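Local coordinates for protein glycoside hydrolase family 81 (Clostridium thermocellum, PDB 6FOP) that probably hydrolyses beta-1,3-glucans such as laminarin, as a family 81 glycoside hydrolase of the Clostridium thermocellum cellulosome, at residues N30-S42 with D461-Y473. Residues are numbered along the deposited sequence; the frame is centred on the assembly and turned at random.
With CA (calcium ion), chain B.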
# COMPACT_ATOMS: atom_id res chain seq x y z
N ASN A 30 22.83 -14.59 -0.03
CA ASN A 30 21.65 -15.28 -0.53
C ASN A 30 20.57 -14.36 -1.09
O ASN A 30 19.69 -14.84 -1.79
CB ASN A 30 21.07 -16.20 0.54
CG ASN A 30 22.03 -17.32 0.91
OD1 ASN A 30 22.61 -17.98 0.03
ND2 ASN A 30 22.21 -17.54 2.22
N LEU A 31 20.60 -13.08 -0.74
CA LEU A 31 19.58 -12.14 -1.22
C LEU A 31 20.08 -11.56 -2.54
O LEU A 31 20.93 -10.68 -2.56
CB LEU A 31 19.31 -11.05 -0.18
CG LEU A 31 18.07 -10.20 -0.45
CD1 LEU A 31 16.82 -10.98 -0.11
CD2 LEU A 31 18.10 -8.89 0.31
N GLN A 32 19.55 -12.08 -3.64
CA GLN A 32 20.03 -11.77 -4.99
C GLN A 32 19.00 -10.95 -5.76
O GLN A 32 17.82 -11.00 -5.46
CB GLN A 32 20.34 -13.06 -5.75
CG GLN A 32 21.41 -13.94 -5.10
CD GLN A 32 21.75 -15.15 -5.94
OE1 GLN A 32 20.92 -16.04 -6.15
NE2 GLN A 32 22.98 -15.18 -6.43
N GLY A 33 19.48 -10.26 -6.78
CA GLY A 33 18.65 -9.36 -7.56
C GLY A 33 18.29 -8.10 -6.81
O GLY A 33 18.81 -7.80 -5.74
N ALA A 34 17.36 -7.35 -7.37
CA ALA A 34 16.98 -6.09 -6.77
C ALA A 34 16.45 -6.28 -5.34
O ALA A 34 15.73 -7.25 -5.06
CB ALA A 34 15.97 -5.39 -7.63
N VAL A 35 16.80 -5.35 -4.48
CA VAL A 35 16.55 -5.45 -3.04
C VAL A 35 15.18 -4.86 -2.70
O VAL A 35 14.93 -3.70 -3.00
CB VAL A 35 17.66 -4.70 -2.28
CG1 VAL A 35 17.41 -4.74 -0.79
CG2 VAL A 35 19.02 -5.28 -2.65
N PRO A 36 14.29 -5.63 -2.06
CA PRO A 36 13.02 -5.04 -1.63
C PRO A 36 13.21 -3.84 -0.71
O PRO A 36 14.10 -3.85 0.16
CB PRO A 36 12.32 -6.20 -0.89
CG PRO A 36 12.92 -7.41 -1.53
CD PRO A 36 14.35 -7.07 -1.75
N THR A 37 12.37 -2.82 -0.90
CA THR A 37 12.34 -1.62 -0.06
C THR A 37 10.89 -1.25 0.24
O THR A 37 9.95 -1.93 -0.21
CB THR A 37 13.03 -0.44 -0.78
OG1 THR A 37 12.26 -0.05 -1.93
CG2 THR A 37 14.42 -0.80 -1.24
N ASN A 38 10.70 -0.18 0.99
CA ASN A 38 9.36 0.37 1.19
C ASN A 38 8.43 -0.62 1.84
O ASN A 38 7.28 -0.78 1.44
CB ASN A 38 8.73 0.93 -0.10
CG ASN A 38 9.54 2.05 -0.68
OD1 ASN A 38 10.45 1.84 -1.49
ND2 ASN A 38 9.19 3.29 -0.31
N SER A 39 8.93 -1.31 2.87
CA SER A 39 8.12 -2.29 3.54
C SER A 39 8.36 -2.29 5.06
O SER A 39 9.11 -1.47 5.61
CB SER A 39 8.39 -3.65 2.90
OG SER A 39 7.46 -4.65 3.33
N TRP A 40 7.70 -3.20 5.74
CA TRP A 40 7.77 -3.28 7.19
C TRP A 40 9.10 -3.87 7.68
O TRP A 40 9.53 -3.60 8.79
CB TRP A 40 6.59 -4.09 7.72
CG TRP A 40 6.47 -5.46 7.14
CD1 TRP A 40 5.83 -5.82 5.98
CD2 TRP A 40 7.03 -6.69 7.66
NE1 TRP A 40 5.97 -7.15 5.72
CE2 TRP A 40 6.66 -7.72 6.76
CE3 TRP A 40 7.75 -7.01 8.82
CZ2 TRP A 40 7.04 -9.05 6.96
CZ3 TRP A 40 8.11 -8.33 9.02
CH2 TRP A 40 7.75 -9.34 8.10
N GLU A 41 9.76 -4.68 6.86
CA GLU A 41 11.03 -5.31 7.23
C GLU A 41 12.25 -4.47 6.81
O GLU A 41 13.39 -4.83 7.09
CB GLU A 41 11.13 -6.72 6.63
CG GLU A 41 11.49 -6.77 5.15
CD GLU A 41 10.42 -6.35 4.17
OE1 GLU A 41 9.24 -6.33 4.54
OE2 GLU A 41 10.79 -6.15 2.97
N SER A 42 12.02 -3.35 6.11
CA SER A 42 13.09 -2.68 5.37
C SER A 42 14.24 -2.19 6.19
O SER A 42 15.35 -2.12 5.67
CB SER A 42 12.50 -1.56 4.54
OG SER A 42 11.57 -2.07 3.62
N ASP A 461 11.97 -11.10 -13.13
CA ASP A 461 12.64 -9.90 -13.61
C ASP A 461 13.37 -9.31 -12.42
O ASP A 461 12.76 -8.63 -11.58
CB ASP A 461 11.64 -8.90 -14.18
CG ASP A 461 12.30 -7.62 -14.65
OD1 ASP A 461 13.53 -7.41 -14.51
OD2 ASP A 461 11.57 -6.79 -15.18
N THR A 462 14.67 -9.56 -12.37
CA THR A 462 15.50 -9.22 -11.22
C THR A 462 15.95 -7.77 -11.16
O THR A 462 16.64 -7.38 -10.21
CB THR A 462 16.78 -10.11 -11.19
OG1 THR A 462 17.55 -9.87 -12.38
CG2 THR A 462 16.42 -11.57 -11.12
N ARG A 463 15.54 -6.95 -12.13
CA ARG A 463 15.97 -5.55 -12.15
C ARG A 463 15.25 -4.71 -11.09
O ARG A 463 15.75 -3.67 -10.70
CB ARG A 463 15.69 -4.94 -13.52
CG ARG A 463 16.48 -5.58 -14.66
CD ARG A 463 16.04 -5.05 -16.02
NE ARG A 463 14.62 -5.34 -16.24
CZ ARG A 463 13.87 -4.87 -17.24
NH1 ARG A 463 14.40 -4.07 -18.16
NH2 ARG A 463 12.60 -5.21 -17.30
N PHE A 464 14.07 -5.17 -10.67
CA PHE A 464 13.24 -4.46 -9.70
C PHE A 464 12.66 -5.49 -8.75
O PHE A 464 12.35 -6.59 -9.18
CB PHE A 464 12.08 -3.71 -10.41
CG PHE A 464 12.55 -2.73 -11.45
CD1 PHE A 464 13.02 -1.49 -11.09
CD2 PHE A 464 12.60 -3.10 -12.79
CE1 PHE A 464 13.49 -0.61 -12.04
CE2 PHE A 464 13.07 -2.22 -13.74
CZ PHE A 464 13.51 -0.97 -13.37
N PRO A 465 12.47 -5.12 -7.48
CA PRO A 465 11.91 -6.08 -6.55
C PRO A 465 10.41 -6.27 -6.79
O PRO A 465 9.78 -5.45 -7.47
CB PRO A 465 12.20 -5.45 -5.19
CG PRO A 465 12.10 -3.98 -5.46
CD PRO A 465 12.63 -3.79 -6.86
N PHE A 466 9.84 -7.33 -6.26
CA PHE A 466 8.43 -7.64 -6.43
C PHE A 466 7.58 -6.65 -5.64
O PHE A 466 7.77 -6.49 -4.44
CB PHE A 466 8.15 -9.06 -5.96
CG PHE A 466 6.74 -9.53 -6.19
CD1 PHE A 466 6.30 -9.84 -7.47
CD2 PHE A 466 5.89 -9.75 -5.13
CE1 PHE A 466 5.02 -10.29 -7.66
CE2 PHE A 466 4.61 -10.21 -5.32
CZ PHE A 466 4.18 -10.48 -6.59
N LEU A 467 6.67 -5.95 -6.33
CA LEU A 467 5.71 -5.05 -5.69
C LEU A 467 6.32 -4.13 -4.65
O LEU A 467 5.99 -4.19 -3.44
CB LEU A 467 4.53 -5.85 -5.10
CG LEU A 467 3.68 -6.70 -6.02
CD1 LEU A 467 2.55 -7.34 -5.23
CD2 LEU A 467 3.13 -5.88 -7.21
N ARG A 468 7.18 -3.23 -5.11
CA ARG A 468 7.89 -2.37 -4.17
C ARG A 468 7.01 -1.69 -3.14
O ARG A 468 7.05 -2.03 -1.94
CB ARG A 468 8.77 -1.33 -4.88
CG ARG A 468 9.66 -0.54 -3.93
CD ARG A 468 10.28 0.69 -4.56
NE ARG A 468 11.01 0.35 -5.77
CZ ARG A 468 12.24 -0.15 -5.82
NH1 ARG A 468 12.95 -0.39 -4.71
NH2 ARG A 468 12.77 -0.46 -7.00
N ASN A 469 6.20 -0.71 -3.56
CA ASN A 469 5.50 0.08 -2.55
C ASN A 469 4.33 -0.63 -1.87
O ASN A 469 4.03 -0.34 -0.69
CB ASN A 469 5.08 1.42 -3.11
CG ASN A 469 6.29 2.27 -3.42
OD1 ASN A 469 6.79 2.21 -4.55
ND2 ASN A 469 6.78 3.02 -2.45
N PHE A 470 3.70 -1.59 -2.54
CA PHE A 470 2.52 -2.24 -2.00
C PHE A 470 2.92 -3.32 -1.02
O PHE A 470 3.83 -4.11 -1.34
CB PHE A 470 1.68 -2.84 -3.11
CG PHE A 470 0.32 -3.28 -2.65
CD1 PHE A 470 -0.64 -2.32 -2.28
CD2 PHE A 470 -0.04 -4.60 -2.63
CE1 PHE A 470 -1.91 -2.71 -1.87
CE2 PHE A 470 -1.32 -4.98 -2.23
CZ PHE A 470 -2.25 -4.03 -1.85
N ASP A 471 2.23 -3.42 0.12
CA ASP A 471 2.41 -4.50 1.12
C ASP A 471 1.20 -5.44 0.93
O ASP A 471 0.07 -5.09 1.26
CB ASP A 471 2.41 -3.90 2.51
CG ASP A 471 2.58 -4.92 3.63
OD1 ASP A 471 2.08 -6.06 3.47
OD2 ASP A 471 3.11 -4.50 4.70
N PRO A 472 1.44 -6.63 0.38
CA PRO A 472 0.30 -7.52 0.07
C PRO A 472 -0.54 -7.94 1.27
O PRO A 472 -1.72 -8.28 1.11
CB PRO A 472 0.95 -8.73 -0.60
CG PRO A 472 2.29 -8.28 -1.02
CD PRO A 472 2.72 -7.21 -0.09
N TYR A 473 0.07 -7.97 2.45
CA TYR A 473 -0.63 -8.48 3.62
C TYR A 473 -1.35 -7.38 4.40
O TYR A 473 -2.50 -7.57 4.82
CB TYR A 473 0.26 -9.37 4.52
CG TYR A 473 -0.49 -10.48 5.22
CD1 TYR A 473 -1.04 -10.27 6.49
CD2 TYR A 473 -0.60 -11.73 4.65
CE1 TYR A 473 -1.72 -11.28 7.13
CE2 TYR A 473 -1.28 -12.75 5.30
CZ TYR A 473 -1.80 -12.53 6.57
OH TYR A 473 -2.49 -13.55 7.23
CA CA B . 6.14 -4.20 -1.12
O HOH W 1 15.42 -1.69 -4.77
O HOH W 2 8.47 -4.21 -0.62
O HOH W 3 5.52 -2.55 0.55
O HOH W 4 9.57 4.17 -3.30
O HOH W 5 5.88 -5.45 0.95
O HOH W 6 4.04 -8.06 3.82
O HOH W 7 6.54 -6.42 -1.89
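Arg468 and Thr37 meet because the arginine chain leaves with CG opposite its own backbone N (chi1 -172°) and then bends at chi3, bringing NH1 to Thr37 OG1, which chi1 of 67° sets between the threonine's N and carbonyl carbon. The bond from NH1 to OG1 is 2.9 Å, nearly straight at 164° and almost exactly in the guanidinium plane. OG1 in turn donates a hydrogen bond to Asn38 OD1, 2.7 Å away, so the hydroxyl accepts from the guanidinium and donates to the amide. That amide stands nearly upright to the guanidinium, its OD1 lying 3.3 Å from Arg468 CD. Pro465 CG lies over one guanidinium face, toward its rim, and NH2 forms a salt bridge with Asp453.

Earlier in both segments, Ala34 N donates to Thr462 O at 2.9 Å, while Ala34 CB rests on Pro465 CD at 3.8 Å and Pro36 CA packs against Pro465 CB. At the other end, the Asp471 and Trp40 side chains cross at about a right angle, with Asp471 OD2 3.3 Å from Trp40 CD1. Water 6 links Trp40 NE1 to Asp471 OD1, whereas OD2 takes the indole N-H of Trp478.

Between these ends sits a calcium ion. Leu467, Arg468 and Phe470 give it their carbonyl oxygens, Phe470 O at 2.3 Å, and four waters complete the seven ligands. Segment 30-42 reaches the metal through second-shell bonds alone: water 2 donates to Thr37 O, water 3 to Asn38 O and water 5 to Ser39 OG. The ion thus joins a loop leading into helix 43-46 to the family 81 C-terminal domain, and its charge probably polarises these waters, strengthening their donation to 30-42.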